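Side-chain contacts in DNA ligase (PDB 3GDE), which probably seals nicks in double-stranded DNA at the expense of ATP during replication, recombination and repair: residues Ala7-Phe12 and Tyr43-Phe48; Glu14-Ile19 and Leu168-Gly173; His444-Phe449 and Lys493-Ile498; Arg484-Ser489 and Pro499-Glu504. All blocks are in the same frame, centred on the assembly; numbering follows the deposited sequence.

Overall arrangement
The four contacts come from two ends of one DNA ligase chain and illustrate how side chains join secondary-structure elements within two of its domains. Interactions 1 and 2 belong to the helical N-terminal, DNA-binding part and share helix 6-16; their centres lie about 12 Å apart, and their segments alternate along the chain. Interactions 3 and 4 follow later, in the C-terminal OB-fold domain, with centres about 9 Å apart and segments that also alternate; strands 487-491 and 494-497 pair side by side there. Between the two groups centres are about 22 to 33 Å apart, and the nearest atoms, of interactions 2 and 4, about 10 Å, in keeping with the closed conformation of this crystal.

Interaction 1: Ala7-Phe12 and Tyr43-Phe48; sequences AEFAEF and YDVVLF
In the all-helical N-terminal domain, helix 6-16 meets helix 39-49 through the ring of F9, which reaches V45 and F48 one turn apart. The benzyl group points across the gap because CG lies anti to the backbone N (chi1 165°), and its far end does most of the work: CZ of F9 comes to 3.8 Å from CB of F48, oblique to the ring, while CD1 of F9 passes CG1 of V45 at 4.2 Å. Such apolar side-chain contacts build the helical bundle of the DNA-binding domain of ATP-dependent DNA ligases, and here no hydrogen bond joins the two segments. F48 offers its CB to F9 and turns its own ring away, toward helix 117-129, where it touches V117 and V120. A serine in place of F9 would probably leave the CB of F48 and the CG1 of V45 without their apolar neighbour and open a gap between the helices. On its own helix, F9 also meets the ring of F6, the planes inclined at about 60°.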
loop_
_atom_site.group_PDB
_atom_site.type_symbol
_atom_site.label_atom_id
_atom_site.label_comp_id
_atom_site.label_asym_id
_atom_site.label_seq_id
_atom_site.Cartn_x
_atom_site.Cartn_y
_atom_site.Cartn_z
ATOM N N ALA A 7 -14.445 -21.238 -9.443
ATOM C CA ALA A 7 -15.301 -20.990 -10.618
ATOM C C ALA A 7 -16.618 -20.278 -10.312
ATOM O O ALA A 7 -17.129 -19.564 -11.158
ATOM C CB ALA A 7 -15.596 -22.287 -11.373
ATOM N N GLU A 8 -17.190 -20.500 -9.131
ATOM C CA GLU A 8 -18.396 -19.770 -8.753
ATOM C C GLU A 8 -18.029 -18.301 -8.538
ATOM O O GLU A 8 -18.712 -17.401 -9.031
ATOM C CB GLU A 8 -19.068 -20.369 -7.514
ATOM C CG GLU A 8 -20.281 -19.557 -7.054
ATOM C CD GLU A 8 -20.953 -20.093 -5.792
ATOM O OE1 GLU A 8 -21.996 -19.520 -5.407
ATOM O OE2 GLU A 8 -20.457 -21.073 -5.190
ATOM N N PHE A 9 -16.935 -18.083 -7.814
ATOM C CA PHE A 9 -16.359 -16.761 -7.617
ATOM C C PHE A 9 -15.979 -16.105 -8.950
ATOM O O PHE A 9 -16.275 -14.927 -9.177
ATOM C CB PHE A 9 -15.153 -16.872 -6.660
ATOM C CG PHE A 9 -14.253 -15.666 -6.656
ATOM C CD1 PHE A 9 -14.642 -14.488 -6.016
ATOM C CD2 PHE A 9 -13.011 -15.713 -7.285
ATOM C CE1 PHE A 9 -13.812 -13.379 -6.004
ATOM C CE2 PHE A 9 -12.174 -14.595 -7.289
ATOM C CZ PHE A 9 -12.580 -13.428 -6.643
ATOM N N ALA A 10 -15.341 -16.879 -9.828
ATOM C CA ALA A 10 -14.878 -16.385 -11.130
ATOM C C ALA A 10 -16.032 -15.895 -12.011
ATOM O O ALA A 10 -15.948 -14.807 -12.593
ATOM C CB ALA A 10 -14.038 -17.460 -11.854
ATOM N N GLU A 11 -17.108 -16.678 -12.090
ATOM C CA GLU A 11 -18.302 -16.293 -12.856
ATOM C C GLU A 11 -18.965 -15.070 -12.272
ATOM O O GLU A 11 -19.479 -14.234 -13.010
ATOM C CB GLU A 11 -19.353 -17.399 -12.866
ATOM C CG GLU A 11 -18.795 -18.788 -13.003
ATOM C CD GLU A 11 -18.739 -19.284 -14.424
ATOM O OE1 GLU A 11 -17.992 -20.260 -14.664
ATOM O OE2 GLU A 11 -19.445 -18.716 -15.290
ATOM N N PHE A 12 -18.985 -14.986 -10.942
ATOM C CA PHE A 12 -19.480 -13.790 -10.260
ATOM C C PHE A 12 -18.683 -12.538 -10.661
ATOM O O PHE A 12 -19.274 -11.497 -10.939
ATOM C CB PHE A 12 -19.460 -13.979 -8.740
ATOM C CG PHE A 12 -19.755 -12.717 -7.966
ATOM C CD1 PHE A 12 -21.009 -12.115 -8.040
ATOM C CD2 PHE A 12 -18.786 -12.145 -7.156
ATOM C CE1 PHE A 12 -21.289 -10.950 -7.329
ATOM C CE2 PHE A 12 -19.053 -10.982 -6.433
ATOM C CZ PHE A 12 -20.306 -10.380 -6.524
ATOM N N TYR A 43 -13.828 -15.043 3.954
ATOM C CA TYR A 43 -12.526 -14.416 4.129
ATOM C C TYR A 43 -11.765 -14.355 2.812
ATOM O O TYR A 43 -11.341 -13.285 2.371
ATOM C CB TYR A 43 -11.716 -15.187 5.176
ATOM C CG TYR A 43 -10.376 -14.573 5.492
ATOM C CD1 TYR A 43 -10.232 -13.677 6.556
ATOM C CD2 TYR A 43 -9.247 -14.885 4.725
ATOM C CE1 TYR A 43 -8.994 -13.105 6.851
ATOM C CE2 TYR A 43 -8.010 -14.322 5.007
ATOM C CZ TYR A 43 -7.889 -13.428 6.071
ATOM O OH TYR A 43 -6.659 -12.869 6.349
ATOM N N ASP A 44 -11.604 -15.504 2.174
ATOM C CA ASP A 44 -10.876 -15.558 0.916
ATOM C C ASP A 44 -11.526 -14.711 -0.180
ATOM O O ASP A 44 -10.832 -13.997 -0.893
ATOM C CB ASP A 44 -10.704 -17.006 0.457
ATOM C CG ASP A 44 -9.682 -17.759 1.278
ATOM O OD1 ASP A 44 -8.776 -17.123 1.863
ATOM O OD2 ASP A 44 -9.781 -19.005 1.335
ATOM N N VAL A 45 -12.848 -14.766 -0.295
ATOM C CA VAL A 45 -13.547 -13.998 -1.338
ATOM C C VAL A 45 -13.336 -12.482 -1.157
ATOM O O VAL A 45 -13.137 -11.760 -2.133
ATOM C CB VAL A 45 -15.066 -14.382 -1.417
ATOM C CG1 VAL A 45 -15.879 -13.353 -2.204
ATOM C CG2 VAL A 45 -15.224 -15.737 -2.047
ATOM N N VAL A 46 -13.369 -12.016 0.092
ATOM C CA VAL A 46 -13.216 -10.597 0.376
ATOM C C VAL A 46 -11.804 -10.121 -0.010
ATOM O O VAL A 46 -11.647 -9.100 -0.690
ATOM C CB VAL A 46 -13.579 -10.242 1.848
ATOM C CG1 VAL A 46 -13.154 -8.822 2.185
ATOM C CG2 VAL A 46 -15.079 -10.399 2.070
ATOM N N LEU A 47 -10.794 -10.880 0.409
ATOM C CA LEU A 47 -9.426 -10.636 -0.034
ATOM C C LEU A 47 -9.308 -10.720 -1.553
ATOM O O LEU A 47 -8.948 -9.731 -2.194
ATOM C CB LEU A 47 -8.440 -11.583 0.655
ATOM C CG LEU A 47 -7.781 -11.011 1.915
ATOM C CD1 LEU A 47 -8.778 -10.834 3.045
ATOM C CD2 LEU A 47 -6.581 -11.859 2.370
ATOM N N PHE A 48 -9.648 -11.881 -2.117
ATOM C CA PHE A 48 -9.474 -12.144 -3.548
ATOM C C PHE A 48 -10.107 -11.101 -4.482
ATOM O O PHE A 48 -9.504 -10.728 -5.486
ATOM C CB PHE A 48 -9.949 -13.557 -3.926
ATOM C CG PHE A 48 -9.129 -14.672 -3.307
ATOM C CD1 PHE A 48 -8.040 -14.397 -2.484
ATOM C CD2 PHE A 48 -9.437 -15.998 -3.572
ATOM C CE1 PHE A 48 -7.291 -15.424 -1.920
ATOM C CE2 PHE A 48 -8.693 -17.028 -3.024
ATOM C CZ PHE A 48 -7.625 -16.748 -2.187
#

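Interaction 2: Glu14-Ile19 and Leu168-Gly173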
loop_
_atom_site.group_PDB
_atom_site.type_symbol
_atom_site.label_atom_id
_atom_site.label_comp_id
_atom_site.label_asym_id
_atom_site.label_seq_id
_atom_site.Cartn_x
_atom_site.Cartn_y
_atom_site.Cartn_z
ATOM N N GLU A 14 -16.773 -12.084 -13.391
ATOM C CA GLU A 14 -16.972 -11.820 -14.803
ATOM C C GLU A 14 -18.185 -10.916 -15.039
ATOM O O GLU A 14 -18.117 -9.977 -15.836
ATOM C CB GLU A 14 -17.118 -13.121 -15.566
ATOM C CG GLU A 14 -16.833 -12.970 -17.038
ATOM C CD GLU A 14 -18.048 -13.193 -17.901
ATOM O OE1 GLU A 14 -19.132 -12.646 -17.583
ATOM O OE2 GLU A 14 -17.913 -13.934 -18.905
ATOM N N ARG A 15 -19.275 -11.194 -14.319
ATOM C CA ARG A 15 -20.499 -10.410 -14.421
ATOM C C ARG A 15 -20.331 -8.971 -13.908
ATOM O O ARG A 15 -20.992 -8.057 -14.391
ATOM C CB ARG A 15 -21.649 -11.138 -13.717
ATOM C CG ARG A 15 -22.413 -12.092 -14.632
ATOM C CD ARG A 15 -23.120 -13.232 -13.877
ATOM N NE ARG A 15 -22.388 -14.492 -14.026
ATOM C CZ ARG A 15 -22.598 -15.379 -15.002
ATOM N NH1 ARG A 15 -23.540 -15.168 -15.918
ATOM N NH2 ARG A 15 -21.861 -16.487 -15.062
ATOM N N LEU A 16 -19.427 -8.771 -12.953
ATOM C CA LEU A 16 -19.141 -7.442 -12.404
ATOM C C LEU A 16 -18.397 -6.537 -13.377
ATOM O O LEU A 16 -18.451 -5.313 -13.246
ATOM C CB LEU A 16 -18.321 -7.549 -11.118
ATOM C CG LEU A 16 -18.915 -8.151 -9.852
ATOM C CD1 LEU A 16 -17.873 -8.082 -8.755
ATOM C CD2 LEU A 16 -20.214 -7.462 -9.431
ATOM N N GLU A 17 -17.683 -7.137 -14.328
ATOM C CA GLU A 17 -16.912 -6.388 -15.321
ATOM C C GLU A 17 -17.780 -5.469 -16.181
ATOM O O GLU A 17 -17.348 -4.397 -16.588
ATOM C CB GLU A 17 -16.125 -7.337 -16.231
ATOM C CG GLU A 17 -15.112 -8.180 -15.503
ATOM C CD GLU A 17 -13.856 -8.443 -16.304
ATOM O OE1 GLU A 17 -13.717 -7.891 -17.422
ATOM O OE2 GLU A 17 -12.995 -9.200 -15.792
ATOM N N LYS A 18 -19.005 -5.906 -16.443
ATOM C CA LYS A 18 -19.965 -5.179 -17.263
ATOM C C LYS A 18 -20.556 -3.985 -16.512
ATOM O O LYS A 18 -21.035 -3.024 -17.125
ATOM C CB LYS A 18 -21.056 -6.164 -17.722
ATOM C CG LYS A 18 -22.425 -5.597 -18.127
ATOM C CD LYS A 18 -23.465 -5.761 -17.000
ATOM C CE LYS A 18 -24.887 -5.804 -17.536
ATOM N NZ LYS A 18 -25.148 -7.061 -18.310
ATOM N N ILE A 19 -20.501 -4.046 -15.186
ATOM C CA ILE A 19 -21.182 -3.084 -14.340
ATOM C C ILE A 19 -20.258 -1.920 -13.995
ATOM O O ILE A 19 -19.169 -2.109 -13.431
ATOM C CB ILE A 19 -21.751 -3.770 -13.072
ATOM C CG1 ILE A 19 -22.782 -4.836 -13.476
ATOM C CG2 ILE A 19 -22.381 -2.756 -12.126
ATOM C CD1 ILE A 19 -22.990 -5.935 -12.446
ATOM N N LEU A 168 -12.057 -5.120 -12.154
ATOM C CA LEU A 168 -13.500 -5.220 -11.931
ATOM C C LEU A 168 -14.099 -3.873 -11.582
ATOM O O LEU A 168 -15.324 -3.736 -11.485
ATOM C CB LEU A 168 -13.797 -6.205 -10.787
ATOM C CG LEU A 168 -13.133 -7.589 -10.839
ATOM C CD1 LEU A 168 -13.332 -8.351 -9.523
ATOM C CD2 LEU A 168 -13.645 -8.388 -12.033
ATOM N N GLY A 169 -13.240 -2.880 -11.373
ATOM C CA GLY A 169 -13.695 -1.574 -10.921
ATOM C C GLY A 169 -14.119 -1.583 -9.456
ATOM O O GLY A 169 -14.940 -0.763 -9.037
ATOM N N VAL A 170 -13.534 -2.491 -8.676
ATOM C CA VAL A 170 -13.873 -2.653 -7.264
ATOM C C VAL A 170 -12.659 -2.315 -6.401
ATOM O O VAL A 170 -11.602 -2.936 -6.512
ATOM C CB VAL A 170 -14.362 -4.097 -6.952
ATOM C CG1 VAL A 170 -14.598 -4.293 -5.462
ATOM C CG2 VAL A 170 -15.611 -4.438 -7.761
ATOM N N GLY A 171 -12.810 -1.297 -5.568
ATOM C CA GLY A 171 -11.755 -0.922 -4.646
ATOM C C GLY A 171 -12.174 -1.119 -3.205
ATOM O O GLY A 171 -13.161 -1.811 -2.904
ATOM N N GLU A 172 -11.408 -0.485 -2.326
ATOM C CA GLU A 172 -11.567 -0.567 -0.884
ATOM C C GLU A 172 -12.898 0.027 -0.442
ATOM O O GLU A 172 -13.561 -0.530 0.433
ATOM C CB GLU A 172 -10.423 0.206 -0.222
ATOM C CG GLU A 172 -9.766 -0.510 0.935
ATOM C CD GLU A 172 -8.642 -1.426 0.500
ATOM O OE1 GLU A 172 -8.894 -2.368 -0.298
ATOM O OE2 GLU A 172 -7.498 -1.212 0.984
ATOM N N GLY A 173 -13.276 1.153 -1.054
ATOM C CA GLY A 173 -14.513 1.869 -0.742
ATOM C C GLY A 173 -15.765 1.050 -1.037
ATOM O O GLY A 173 -16.673 0.957 -0.215
HETATM O O HOH W 1 -16.867 -3.006 -13.471
#
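The backbones come close near the end of helix 6-16, with the CA atoms of E17 and L168 4.9 Å apart, yet no direct hydrogen bond joins the two segments. A water lies between them instead, within hydrogen-bonding distance of O of I19 (2.5 Å) and O of L168 (2.6 Å), though more acceptors surround it than it has protons for. The side chains meet some way from the water. CD2 of L168 lies along the E17 chain, 3.8 Å from its CG and 3.9 Å from its OE2. The glutamate bends at chi2 (-145°), and OE2 is held by Y157 and R160 of helix 152-162, through a hydrogen bond and a salt bridge. Farther along, CD1 of L16 makes a looser apolar approach to CG2 of V170, at 4.4 Å; L16 and L168 both also touch I49 of helix 39-49. The chemistry is thus divided: a methyl lies along the glutamate, whose carboxylate finds polar partners on a third helix, and carbonyl oxygens, which cannot bond to one another, probably share the protons of one water.

Interaction 3: His444-Phe449 and Lys493-Ile498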
loop_
_atom_site.group_PDB
_atom_site.type_symbol
_atom_site.label_atom_id
_atom_site.label_comp_id
_atom_site.label_asym_id
_atom_site.label_seq_id
_atom_site.Cartn_x
_atom_site.Cartn_y
_atom_site.Cartn_z
ATOM N N HIS A 444 16.674 1.823 -27.373
ATOM C CA HIS A 444 16.654 0.615 -26.537
ATOM C C HIS A 444 16.190 0.884 -25.093
ATOM O O HIS A 444 16.107 -0.041 -24.283
ATOM C CB HIS A 444 18.039 -0.048 -26.539
ATOM C CG HIS A 444 19.119 0.814 -25.962
ATOM N ND1 HIS A 444 19.613 1.923 -26.613
ATOM C CD2 HIS A 444 19.798 0.732 -24.792
ATOM C CE1 HIS A 444 20.549 2.490 -25.869
ATOM N NE2 HIS A 444 20.681 1.785 -24.760
ATOM N N TRP A 445 15.896 2.147 -24.787
ATOM C CA TRP A 445 15.379 2.537 -23.481
ATOM C C TRP A 445 14.011 3.191 -23.577
ATOM O O TRP A 445 13.716 3.904 -24.539
ATOM C CB TRP A 445 16.306 3.541 -22.793
ATOM C CG TRP A 445 17.649 3.030 -22.397
ATOM C CD1 TRP A 445 17.959 1.770 -21.974
ATOM C CD2 TRP A 445 18.869 3.786 -22.346
ATOM N NE1 TRP A 445 19.303 1.688 -21.691
ATOM C CE2 TRP A 445 19.883 2.912 -21.903
ATOM C CE3 TRP A 445 19.204 5.115 -22.647
ATOM C CZ2 TRP A 445 21.213 3.320 -21.751
ATOM C CZ3 TRP A 445 20.529 5.521 -22.497
ATOM C CH2 TRP A 445 21.515 4.622 -22.050
ATOM N N LEU A 446 13.190 2.963 -22.555
ATOM C CA LEU A 446 12.034 3.816 -22.309
ATOM C C LEU A 446 12.557 5.191 -21.888
ATOM O O LEU A 446 13.514 5.280 -21.116
ATOM C CB LEU A 446 11.150 3.219 -21.219
ATOM C CG LEU A 446 10.467 1.891 -21.545
ATOM C CD1 LEU A 446 10.013 1.236 -20.256
ATOM C CD2 LEU A 446 9.300 2.075 -22.521
ATOM N N SER A 447 11.955 6.252 -22.415
ATOM C CA SER A 447 12.439 7.612 -22.152
ATOM C C SER A 447 11.435 8.459 -21.369
ATOM O O SER A 447 11.816 9.418 -20.689
ATOM C CB SER A 447 12.796 8.314 -23.465
ATOM O OG SER A 447 11.637 8.552 -24.250
ATOM N N SER A 448 10.163 8.072 -21.460
ATOM C CA SER A 448 9.029 8.840 -20.952
ATOM C C SER A 448 8.009 7.906 -20.278
ATOM O O SER A 448 7.821 6.777 -20.734
ATOM C CB SER A 448 8.375 9.530 -22.135
ATOM O OG SER A 448 7.427 10.453 -21.704
ATOM N N PHE A 449 7.346 8.381 -19.219
ATOM C CA PHE A 449 6.479 7.527 -18.372
ATOM C C PHE A 449 5.151 8.184 -18.017
ATOM O O PHE A 449 5.115 9.321 -17.570
ATOM C CB PHE A 449 7.206 7.104 -17.082
ATOM C CG PHE A 449 8.547 6.474 -17.321
ATOM C CD1 PHE A 449 9.701 7.258 -17.364
ATOM C CD2 PHE A 449 8.664 5.101 -17.521
ATOM C CE1 PHE A 449 10.956 6.677 -17.595
ATOM C CE2 PHE A 449 9.920 4.511 -17.757
ATOM C CZ PHE A 449 11.063 5.298 -17.793
ATOM N N LYS A 493 5.542 3.758 -30.505
ATOM C CA LYS A 493 6.393 4.225 -29.419
ATOM C C LYS A 493 5.671 4.092 -28.079
ATOM O O LYS A 493 6.309 3.847 -27.058
ATOM C CB LYS A 493 6.838 5.677 -29.659
ATOM C CG LYS A 493 7.645 5.907 -30.954
ATOM C CD LYS A 493 9.169 5.773 -30.757
ATOM C CE LYS A 493 9.636 4.317 -30.625
ATOM N NZ LYS A 493 9.229 3.444 -31.770
ATOM N N LYS A 494 4.346 4.260 -28.107
ATOM C CA LYS A 494 3.467 4.121 -26.941
ATOM C C LYS A 494 3.352 2.680 -26.434
ATOM O O LYS A 494 2.969 1.773 -27.192
ATOM C CB LYS A 494 2.055 4.589 -27.301
ATOM C CG LYS A 494 1.676 5.985 -26.870
ATOM C CD LYS A 494 0.302 6.334 -27.444
ATOM C CE LYS A 494 -0.390 7.451 -26.665
ATOM N NZ LYS A 494 -1.548 8.025 -27.426
ATOM N N VAL A 495 3.676 2.480 -25.155
ATOM C CA VAL A 495 3.391 1.216 -24.472
ATOM C C VAL A 495 2.520 1.443 -23.229
ATOM O O VAL A 495 2.534 2.526 -22.629
ATOM C CB VAL A 495 4.675 0.375 -24.105
ATOM C CG1 VAL A 495 5.415 -0.087 -25.346
ATOM C CG2 VAL A 495 5.613 1.121 -23.169
ATOM N N GLU A 496 1.745 0.423 -22.875
ATOM C CA GLU A 496 1.005 0.409 -21.624
ATOM C C GLU A 496 1.539 -0.725 -20.757
ATOM O O GLU A 496 1.967 -1.760 -21.276
ATOM C CB GLU A 496 -0.505 0.286 -21.872
ATOM C CG GLU A 496 -1.099 1.487 -22.638
ATOM C CD GLU A 496 -2.572 1.317 -23.038
ATOM O OE1 GLU A 496 -3.113 2.227 -23.720
ATOM O OE2 GLU A 496 -3.194 0.284 -22.676
ATOM N N PHE A 497 1.541 -0.510 -19.446
ATOM C CA PHE A 497 2.016 -1.505 -18.486
ATOM C C PHE A 497 0.912 -2.031 -17.585
ATOM O O PHE A 497 -0.067 -1.334 -17.313
ATOM C CB PHE A 497 3.109 -0.920 -17.580
ATOM C CG PHE A 497 4.235 -0.292 -18.320
ATOM C CD1 PHE A 497 4.454 1.072 -18.229
ATOM C CD2 PHE A 497 5.071 -1.058 -19.122
ATOM C CE1 PHE A 497 5.493 1.665 -18.924
ATOM C CE2 PHE A 497 6.110 -0.468 -19.824
ATOM C CZ PHE A 497 6.322 0.891 -19.727
ATOM N N ILE A 498 1.097 -3.272 -17.137
ATOM C CA ILE A 498 0.449 -3.798 -15.935
ATOM C C ILE A 498 0.857 -2.888 -14.771
ATOM O O ILE A 498 2.042 -2.748 -14.495
ATOM C CB ILE A 498 0.925 -5.244 -15.622
ATOM C CG1 ILE A 498 0.466 -6.221 -16.701
ATOM C CG2 ILE A 498 0.460 -5.701 -14.226
ATOM C CD1 ILE A 498 1.370 -7.423 -16.838
#
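V495 is the first residue of 493-498 to touch the facing segment: its CG2 lies 3.9 Å from CD2 of L446, the two side chains approaching at a slant. This valine sits on strand 494-497, which pairs with strand 487-491, and has CG1 anti to the carbonyl carbon (chi1 -64°), which leaves CG2, between the backbone N and the carbonyl carbon, as the methyl that meets the leucine. Two residues on from the valine, F497 sends its ring in from the direction opposite to L446, and CZ reaches CD1 of the leucine at 3.7 Å, oblique to the ring. L446 therefore divides its two methyls, CD2 to the valine and CD1 to the phenylalanine. The contact is wholly apolar, with all three residues buried and no hydrogen bond between the segments. F483 of helix 473-483 extends the cluster, stacking on the ring of F497 and touching L446, while W437 of strand 428-437 lies against both L446 and V495. That helix comes between strands 461-467 and 487-491 in the chain, the place of the helix between the third and fourth strands of an OB fold, and its F483 packs here against side chains of the curled sheet.

Interaction 4: Arg484-Ser489 and Pro499-Glu504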
loop_
_atom_site.group_PDB
_atom_site.type_symbol
_atom_site.label_atom_id
_atom_site.label_comp_id
_atom_site.label_asym_id
_atom_site.label_seq_id
_atom_site.Cartn_x
_atom_site.Cartn_y
_atom_site.Cartn_z
ATOM N N ARG A 484 9.793 -3.912 -19.196
ATOM C CA ARG A 484 9.667 -4.721 -20.404
ATOM C C ARG A 484 8.669 -5.894 -20.267
ATOM O O ARG A 484 7.763 -6.003 -21.088
ATOM C CB ARG A 484 11.049 -5.190 -20.894
ATOM C CG ARG A 484 11.022 -5.857 -22.259
ATOM C CD ARG A 484 12.427 -6.198 -22.767
ATOM N NE ARG A 484 12.911 -5.197 -23.723
ATOM C CZ ARG A 484 14.004 -4.455 -23.567
ATOM N NH1 ARG A 484 14.770 -4.584 -22.482
ATOM N NH2 ARG A 484 14.335 -3.582 -24.511
ATOM N N PRO A 485 8.818 -6.752 -19.221
ATOM C CA PRO A 485 7.897 -7.902 -19.065
ATOM C C PRO A 485 6.431 -7.508 -18.882
ATOM O O PRO A 485 5.534 -8.305 -19.154
ATOM C CB PRO A 485 8.393 -8.584 -17.789
ATOM C CG PRO A 485 9.782 -8.098 -17.593
ATOM C CD PRO A 485 9.824 -6.717 -18.140
ATOM N N LEU A 486 6.208 -6.276 -18.432
ATOM C CA LEU A 486 4.878 -5.795 -18.090
ATOM C C LEU A 486 4.172 -5.114 -19.257
ATOM O O LEU A 486 3.060 -4.615 -19.084
ATOM C CB LEU A 486 4.950 -4.836 -16.889
ATOM C CG LEU A 486 5.659 -5.282 -15.601
ATOM C CD1 LEU A 486 5.437 -4.230 -14.525
ATOM C CD2 LEU A 486 5.191 -6.660 -15.099
ATOM N N ILE A 487 4.805 -5.090 -20.433
ATOM C CA ILE A 487 4.192 -4.447 -21.601
ATOM C C ILE A 487 3.001 -5.261 -22.098
ATOM O O ILE A 487 3.109 -6.449 -22.426
ATOM C CB ILE A 487 5.184 -4.129 -22.755
ATOM C CG1 ILE A 487 6.158 -3.008 -22.349
ATOM C CG2 ILE A 487 4.412 -3.720 -24.023
ATOM C CD1 ILE A 487 7.407 -2.892 -23.233
ATOM N N VAL A 488 1.867 -4.580 -22.154
ATOM C CA VAL A 488 0.585 -5.208 -22.329
ATOM C C VAL A 488 -0.115 -4.557 -23.547
ATOM O O VAL A 488 -1.158 -5.001 -24.022
ATOM C CB VAL A 488 -0.186 -5.089 -20.987
ATOM C CG1 VAL A 488 -1.228 -3.976 -21.006
ATOM C CG2 VAL A 488 -0.771 -6.411 -20.595
ATOM N N SER A 489 0.499 -3.493 -24.040
ATOM C CA SER A 489 0.056 -2.815 -25.248
ATOM C C SER A 489 1.268 -2.102 -25.820
ATOM O O SER A 489 2.037 -1.487 -25.080
ATOM C CB SER A 489 -1.071 -1.814 -24.946
ATOM O OG SER A 489 -1.329 -0.953 -26.048
ATOM N N PRO A 499 -0.121 -2.240 -14.116
ATOM C CA PRO A 499 0.194 -1.370 -12.975
ATOM C C PRO A 499 0.928 -2.136 -11.865
ATOM O O PRO A 499 0.460 -3.182 -11.422
ATOM C CB PRO A 499 -1.180 -0.878 -12.503
ATOM C CG PRO A 499 -2.191 -1.747 -13.197
ATOM C CD PRO A 499 -1.556 -2.250 -14.443
ATOM N N LYS A 500 2.079 -1.621 -11.448
ATOM C CA LYS A 500 2.992 -2.368 -10.590
ATOM C C LYS A 500 3.934 -1.418 -9.838
ATOM O O LYS A 500 4.000 -1.413 -8.611
ATOM C CB LYS A 500 3.805 -3.339 -11.457
ATOM C CG LYS A 500 4.044 -4.711 -10.872
ATOM C CD LYS A 500 5.375 -4.822 -10.199
ATOM C CE LYS A 500 5.968 -6.201 -10.424
ATOM N NZ LYS A 500 6.740 -6.658 -9.235
ATOM N N TYR A 501 4.641 -0.591 -10.592
ATOM C CA TYR A 501 5.693 0.236 -10.014
ATOM C C TYR A 501 5.215 1.646 -9.717
ATOM O O TYR A 501 4.367 2.195 -10.423
ATOM C CB TYR A 501 6.937 0.214 -10.908
ATOM C CG TYR A 501 7.555 -1.169 -11.007
ATOM C CD1 TYR A 501 7.548 -1.874 -12.216
ATOM C CD2 TYR A 501 8.112 -1.787 -9.882
ATOM C CE1 TYR A 501 8.094 -3.147 -12.310
ATOM C CE2 TYR A 501 8.666 -3.067 -9.957
ATOM C CZ TYR A 501 8.654 -3.744 -11.177
ATOM O OH TYR A 501 9.214 -5.015 -11.269
ATOM N N VAL A 502 5.745 2.211 -8.641
ATOM C CA VAL A 502 5.372 3.548 -8.200
ATOM C C VAL A 502 6.616 4.452 -8.225
ATOM O O VAL A 502 7.667 4.080 -7.701
ATOM C CB VAL A 502 4.732 3.493 -6.767
ATOM C CG1 VAL A 502 4.591 4.884 -6.157
ATOM C CG2 VAL A 502 3.377 2.764 -6.811
ATOM N N PHE A 503 6.494 5.623 -8.851
ATOM C CA PHE A 503 7.578 6.618 -8.852
ATOM C C PHE A 503 7.276 7.710 -7.838
ATOM O O PHE A 503 6.125 8.118 -7.703
ATOM C CB PHE A 503 7.706 7.318 -10.214
ATOM C CG PHE A 503 8.305 6.478 -11.308
ATOM C CD1 PHE A 503 8.849 5.224 -11.052
ATOM C CD2 PHE A 503 8.343 6.974 -12.616
ATOM C CE1 PHE A 503 9.402 4.466 -12.070
ATOM C CE2 PHE A 503 8.905 6.228 -13.647
ATOM C CZ PHE A 503 9.431 4.968 -13.378
ATOM N N GLU A 504 8.298 8.189 -7.133
ATOM C CA GLU A 504 8.195 9.481 -6.447
ATOM C C GLU A 504 8.441 10.608 -7.462
ATOM O O GLU A 504 9.478 10.639 -8.137
ATOM C CB GLU A 504 9.166 9.590 -5.271
ATOM C CG GLU A 504 8.984 10.899 -4.472
ATOM C CD GLU A 504 9.899 11.028 -3.274
ATOM O OE1 GLU A 504 10.532 10.020 -2.873
ATOM O OE2 GLU A 504 9.972 12.153 -2.711
#
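This is a small hydrophobic contact in the C-terminal OB-fold domain, where L486, in the short 3-10 turn leading into strand 487-491, reaches the residues around K500 and Y501 that lead to strand 502-506. A single methyl carries it: CD1 of L486 lies 3.6 Å from CB of K500 and equally 3.6 Å from CE1 of Y501. Both neighbours cross the leucine side chain at about a right angle, and the methyl comes to the tyrosine ring obliquely. The leucine's CG stands anti to its carbonyl carbon (chi1 -53°), which brings CD1 out to both partners. K500, exposed where the leucine is buried, meets it with CB and CG, while the end of the lysine chain leads away. No hydrogen bond spans the two segments, but backbone hydrogen bonds link L486 with I498 and Y501 with V432 of strand 428-437. The lysine's chain then bends over its neighbour, so that CD of K500 stands 3.6 Å above the plane of the Y501 ring, offset toward the rim.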